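Local coordinates for protein CDP-4-keto-6-deoxy-D-glucose-3-dehydrase (Yersinia pseudotuberculosis, PDB 3BB8) that probably catalyses removal of the C-3 hydroxyl of CDP-4-keto-6-deoxy-D-glucose in lipopolysaccharide sugar synthesis, using pyridoxal 5'-phosphate on an aspartate aminotransferase fold, at residues A118-T123 with L375-N380; F136-I141 with L398-R403. The protein carries 1 engineered substitution. All blocks are in the same frame, centred on the assembly; numbering follows the deposited sequence.

Contact 1 (A118-T123 with L375-N380); sequences AGFPTT and LLFAGN. With PLP (pyridoxal-5'-phosphate), chain C.
Gly119 and Ala378 join the two backbones: Ala378 N donates to Gly119 O at 3.3 Å in a bent bond. The 375-380 segment presents this N-H from a type II' beta turn, Leu376 to Gly379, while 118-123 is irregular at first and runs on into helix 121-129. At the end of the turn, Gly379 O receives a C-H...O contact from Ala118 CA, 3.3 Å away.

Two phenylalanines carry the side-chain part. The edge of Phe120 points at the face of Phe377 in a T-shaped pair, centroids 5.4 Å apart and planes at 88°; the closest approach is Phe120 CD1 to Phe377 CG, 3.8 Å. Phe120 has CG anti to its backbone nitrogen (chi1 -167°), which lays the ring over the pyridine of PLP, with Phe120 CD2 3.5 Å from PLP C6. Pro121 CD sits on the opposite face, so the ring is sandwiched between proline and cofactor. Trp247 of the second subunit also meets Phe120, and Tyr276 of that subunit hydrogen-bonds to Phe377 O.

Thr123 OG1 lies 3.5 Å from PLP N1 and is hydrogen-bonded to Asp191, a carboxylate that also bonds to the cofactor. The chemistry is thus mainly apolar: Phe120 probably helps to set the plane of the pyridine ring, with Phe377 against its edge.

Contact 2 (F136-I141 with L398-R403); sequences FVDVDI and LTNTDR
Asp138 reaches from a non-strand residue within the broken strand 133-140 to the first turn of helix 399-407, an aspartate at a helix N-terminus within the aspartate aminotransferase fold. This is the tight part. Asp138 OD1 takes two donors, Thr401 N at 2.9 Å and Thr401 OG1 at 2.7 Å; the amide uses the syn lone pair and the hydroxyl comes almost in line with the C-O bond. Asp138 OD2 accepts from Asn400 N at 3.0 Å, also on the syn side but 19° out of the carboxylate plane. With CG anti to the backbone nitrogen (chi1 -158°), the carboxylate is carried to the N-H groups of the first turn. Three bonds on two oxygens fix its rotation, and the positive end of the helix dipole probably favours its charged form. Asn400 CB lies close to the same group.

The flanks are looser. At one end Leu398 CD2 rests beside the backbone, 3.8 Å from Asp138 N, and just touches Phe136 CB at 4.4 Å. At the other, Ile141 and Arg403, both partly exposed, cross at about a right angle. Arg403 runs extended from CG to NE and makes salt bridges with Glu332 and Glu353. Ile141 CD1 touches its guanidinium obliquely, 3.5 Å from Arg403 NH1, and its aliphatic chain at Arg403 CD, 3.8 Å away.

In the fold
Contacts 1 and 2 have centres 12 Å apart and meet chiefly at Thr401, whose two branches serve different neighbours. While the hydroxyl is engaged by Asp138 in contact 2, the methyl Thr401 CG2 packs on contact 1, 3.3 Å from Gly379 O and 3.8 Å from Ala118 CB. Along the chain, helix 121-129, which begins in contact 1, is followed by strand 133-140 of contact 2. Contact 1 lines the PLP pocket, with Ser87, Asp194 and the engineered Lys220 among its other residues. Contact 2 lies further from the cofactor, the side chain of Val139 about 12 Å from PLP at the nearest atoms, and has no direct part in binding it.

Contact 1 (A118-T123 with L375-N380)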
# COMPACT_ATOMS: atom_id res chain seq x y z
N ALA A 118 -10.11 19.38 -11.82
CA ALA A 118 -11.05 18.43 -12.39
C ALA A 118 -10.34 17.09 -12.56
O ALA A 118 -9.94 16.73 -13.66
CB ALA A 118 -11.56 18.94 -13.74
N GLY A 119 -10.19 16.35 -11.47
CA GLY A 119 -9.52 15.07 -11.57
C GLY A 119 -9.79 14.10 -10.44
O GLY A 119 -10.85 14.13 -9.80
N PHE A 120 -8.82 13.23 -10.20
CA PHE A 120 -8.95 12.24 -9.15
C PHE A 120 -8.16 12.70 -7.93
O PHE A 120 -7.05 13.22 -8.08
CB PHE A 120 -8.44 10.88 -9.63
CG PHE A 120 -8.81 9.75 -8.73
CD1 PHE A 120 -10.13 9.30 -8.69
CD2 PHE A 120 -7.89 9.20 -7.85
CE1 PHE A 120 -10.52 8.32 -7.79
CE2 PHE A 120 -8.27 8.22 -6.94
CZ PHE A 120 -9.58 7.78 -6.91
N PRO A 121 -8.71 12.53 -6.72
CA PRO A 121 -8.05 12.94 -5.48
C PRO A 121 -6.58 12.58 -5.27
O PRO A 121 -5.77 13.45 -4.99
CB PRO A 121 -8.97 12.36 -4.38
CG PRO A 121 -9.81 11.35 -5.09
CD PRO A 121 -10.04 11.96 -6.42
N THR A 122 -6.23 11.31 -5.44
CA THR A 122 -4.84 10.89 -5.22
C THR A 122 -3.82 11.38 -6.26
O THR A 122 -2.62 11.11 -6.15
CB THR A 122 -4.76 9.37 -5.05
OG1 THR A 122 -5.23 8.70 -6.22
CG2 THR A 122 -5.62 8.95 -3.85
N THR A 123 -4.28 12.12 -7.27
CA THR A 123 -3.36 12.69 -8.26
C THR A 123 -2.74 13.91 -7.59
O THR A 123 -1.58 14.24 -7.80
CB THR A 123 -4.12 13.18 -9.52
OG1 THR A 123 -4.61 12.05 -10.24
CG2 THR A 123 -3.21 14.02 -10.43
N LEU A 375 -19.76 10.05 -12.36
CA LEU A 375 -19.45 11.45 -12.51
C LEU A 375 -17.93 11.49 -12.74
O LEU A 375 -17.25 10.48 -12.53
CB LEU A 375 -19.86 12.21 -11.24
CG LEU A 375 -21.36 12.14 -10.92
CD1 LEU A 375 -21.72 13.21 -9.90
CD2 LEU A 375 -22.20 12.34 -12.19
N LEU A 376 -17.40 12.62 -13.18
CA LEU A 376 -15.97 12.73 -13.45
C LEU A 376 -15.13 12.85 -12.17
O LEU A 376 -14.44 13.86 -11.94
CB LEU A 376 -15.69 13.91 -14.40
CG LEU A 376 -14.31 13.94 -15.06
CD1 LEU A 376 -14.04 12.60 -15.69
CD2 LEU A 376 -14.23 15.02 -16.12
N PHE A 377 -15.21 11.81 -11.34
CA PHE A 377 -14.48 11.73 -10.08
C PHE A 377 -14.84 12.92 -9.19
O PHE A 377 -16.01 13.27 -9.07
CB PHE A 377 -12.97 11.68 -10.32
CG PHE A 377 -12.55 10.58 -11.27
CD1 PHE A 377 -13.05 9.28 -11.12
CD2 PHE A 377 -11.70 10.84 -12.34
CE1 PHE A 377 -12.71 8.27 -12.03
CE2 PHE A 377 -11.36 9.83 -13.26
CZ PHE A 377 -11.87 8.55 -13.10
N ALA A 378 -13.85 13.56 -8.58
CA ALA A 378 -14.13 14.69 -7.70
C ALA A 378 -14.83 15.92 -8.31
O ALA A 378 -15.26 16.82 -7.58
CB ALA A 378 -12.83 15.13 -7.01
N GLY A 379 -14.96 15.96 -9.63
CA GLY A 379 -15.61 17.10 -10.26
C GLY A 379 -14.73 18.33 -10.11
O GLY A 379 -14.04 18.73 -11.04
N ASN A 380 -14.78 18.94 -8.93
CA ASN A 380 -13.94 20.09 -8.63
C ASN A 380 -13.37 19.87 -7.24
O ASN A 380 -14.06 20.07 -6.23
CB ASN A 380 -14.75 21.39 -8.66
CG ASN A 380 -13.89 22.62 -8.39
OD1 ASN A 380 -14.30 23.75 -8.66
ND2 ASN A 380 -12.69 22.40 -7.86
N1 PLP C . -5.51 8.72 -10.69
C2 PLP C . -6.56 8.50 -11.57
C2A PLP C . -6.83 9.55 -12.64
C3 PLP C . -7.34 7.31 -11.45
O3 PLP C . -8.38 7.05 -12.28
C4 PLP C . -7.03 6.33 -10.41
C4A PLP C . -7.90 5.03 -10.34
C5 PLP C . -5.94 6.63 -9.53
C6 PLP C . -5.19 7.86 -9.71
C5A PLP C . -5.45 5.79 -8.39
O4P PLP C . -5.54 4.45 -8.61
P PLP C . -6.02 3.37 -7.53
O1P PLP C . -5.50 2.03 -8.03
O2P PLP C . -7.66 3.42 -7.57
O3P PLP C . -5.50 3.73 -6.14

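Contact 2 (F136-I141 with L398-R403)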
# COMPACT_ATOMS: atom_id res chain seq x y z
N PHE A 136 -3.91 25.21 -9.02
CA PHE A 136 -4.82 24.78 -10.08
C PHE A 136 -5.10 25.77 -11.22
O PHE A 136 -5.10 26.98 -11.02
CB PHE A 136 -6.18 24.38 -9.51
CG PHE A 136 -6.12 23.43 -8.34
CD1 PHE A 136 -6.00 23.92 -7.04
CD2 PHE A 136 -6.22 22.05 -8.53
CE1 PHE A 136 -5.99 23.06 -5.94
CE2 PHE A 136 -6.21 21.18 -7.45
CZ PHE A 136 -6.10 21.68 -6.15
N VAL A 137 -5.35 25.21 -12.41
CA VAL A 137 -5.74 25.98 -13.60
C VAL A 137 -6.88 25.18 -14.23
O VAL A 137 -6.93 23.96 -14.11
CB VAL A 137 -4.60 26.15 -14.63
CG1 VAL A 137 -3.51 27.02 -14.05
CG2 VAL A 137 -4.06 24.79 -15.06
N ASP A 138 -7.80 25.87 -14.89
CA ASP A 138 -8.96 25.23 -15.50
C ASP A 138 -8.66 24.22 -16.60
O ASP A 138 -7.58 24.21 -17.19
CB ASP A 138 -9.92 26.31 -16.01
CG ASP A 138 -11.34 25.81 -16.17
OD1 ASP A 138 -11.82 25.07 -15.28
OD2 ASP A 138 -11.99 26.17 -17.17
N VAL A 139 -9.64 23.35 -16.86
CA VAL A 139 -9.51 22.35 -17.91
C VAL A 139 -10.35 22.77 -19.12
O VAL A 139 -10.98 23.83 -19.11
CB VAL A 139 -10.01 20.97 -17.43
CG1 VAL A 139 -9.16 20.47 -16.27
CG2 VAL A 139 -11.47 21.07 -17.02
N ASP A 140 -10.35 21.92 -20.14
CA ASP A 140 -11.12 22.20 -21.36
C ASP A 140 -12.13 21.10 -21.64
O ASP A 140 -11.86 19.92 -21.41
CB ASP A 140 -10.17 22.36 -22.55
CG ASP A 140 -10.90 22.31 -23.88
OD1 ASP A 140 -11.12 21.19 -24.39
OD2 ASP A 140 -11.27 23.38 -24.41
N ILE A 141 -13.30 21.49 -22.12
CA ILE A 141 -14.22 20.55 -22.76
C ILE A 141 -14.17 20.66 -24.27
O ILE A 141 -13.99 21.75 -24.82
CB ILE A 141 -15.67 20.78 -22.29
CG1 ILE A 141 -15.74 20.79 -20.76
CG2 ILE A 141 -16.59 19.71 -22.86
CD1 ILE A 141 -16.98 21.46 -20.21
N LEU A 398 -12.17 28.54 -12.56
CA LEU A 398 -12.37 27.11 -12.77
C LEU A 398 -13.76 26.88 -13.38
O LEU A 398 -14.47 25.94 -13.00
CB LEU A 398 -12.23 26.36 -11.44
CG LEU A 398 -10.86 26.46 -10.74
CD1 LEU A 398 -10.90 25.72 -9.42
CD2 LEU A 398 -9.77 25.90 -11.63
N THR A 399 -14.12 27.74 -14.33
CA THR A 399 -15.42 27.68 -15.01
C THR A 399 -15.74 26.31 -15.61
O THR A 399 -16.79 25.73 -15.31
CB THR A 399 -15.49 28.74 -16.14
OG1 THR A 399 -15.38 30.05 -15.56
CG2 THR A 399 -16.80 28.64 -16.91
N ASN A 400 -14.85 25.79 -16.44
CA ASN A 400 -15.08 24.48 -17.05
C ASN A 400 -15.09 23.36 -16.03
O ASN A 400 -15.85 22.39 -16.18
CB ASN A 400 -14.02 24.22 -18.13
CG ASN A 400 -14.27 25.03 -19.39
OD1 ASN A 400 -13.46 25.04 -20.32
ND2 ASN A 400 -15.40 25.72 -19.43
N THR A 401 -14.27 23.50 -14.99
CA THR A 401 -14.20 22.50 -13.93
C THR A 401 -15.54 22.43 -13.23
O THR A 401 -16.06 21.35 -12.98
CB THR A 401 -13.13 22.87 -12.87
OG1 THR A 401 -11.85 22.97 -13.51
CG2 THR A 401 -13.07 21.81 -11.79
N ASP A 402 -16.09 23.59 -12.90
CA ASP A 402 -17.40 23.65 -12.24
C ASP A 402 -18.46 23.06 -13.16
O ASP A 402 -19.37 22.35 -12.71
CB ASP A 402 -17.77 25.10 -11.90
CG ASP A 402 -17.15 25.57 -10.61
OD1 ASP A 402 -17.19 24.80 -9.63
OD2 ASP A 402 -16.64 26.71 -10.56
N ARG A 403 -18.34 23.34 -14.45
CA ARG A 403 -19.31 22.82 -15.40
C ARG A 403 -19.24 21.30 -15.39
O ARG A 403 -20.26 20.62 -15.48
CB ARG A 403 -19.03 23.36 -16.81
CG ARG A 403 -20.24 23.29 -17.71
CD ARG A 403 -19.89 23.58 -19.15
NE ARG A 403 -21.04 23.35 -20.02
CZ ARG A 403 -20.95 23.03 -21.31
NH1 ARG A 403 -19.76 22.89 -21.88
NH2 ARG A 403 -22.05 22.84 -22.02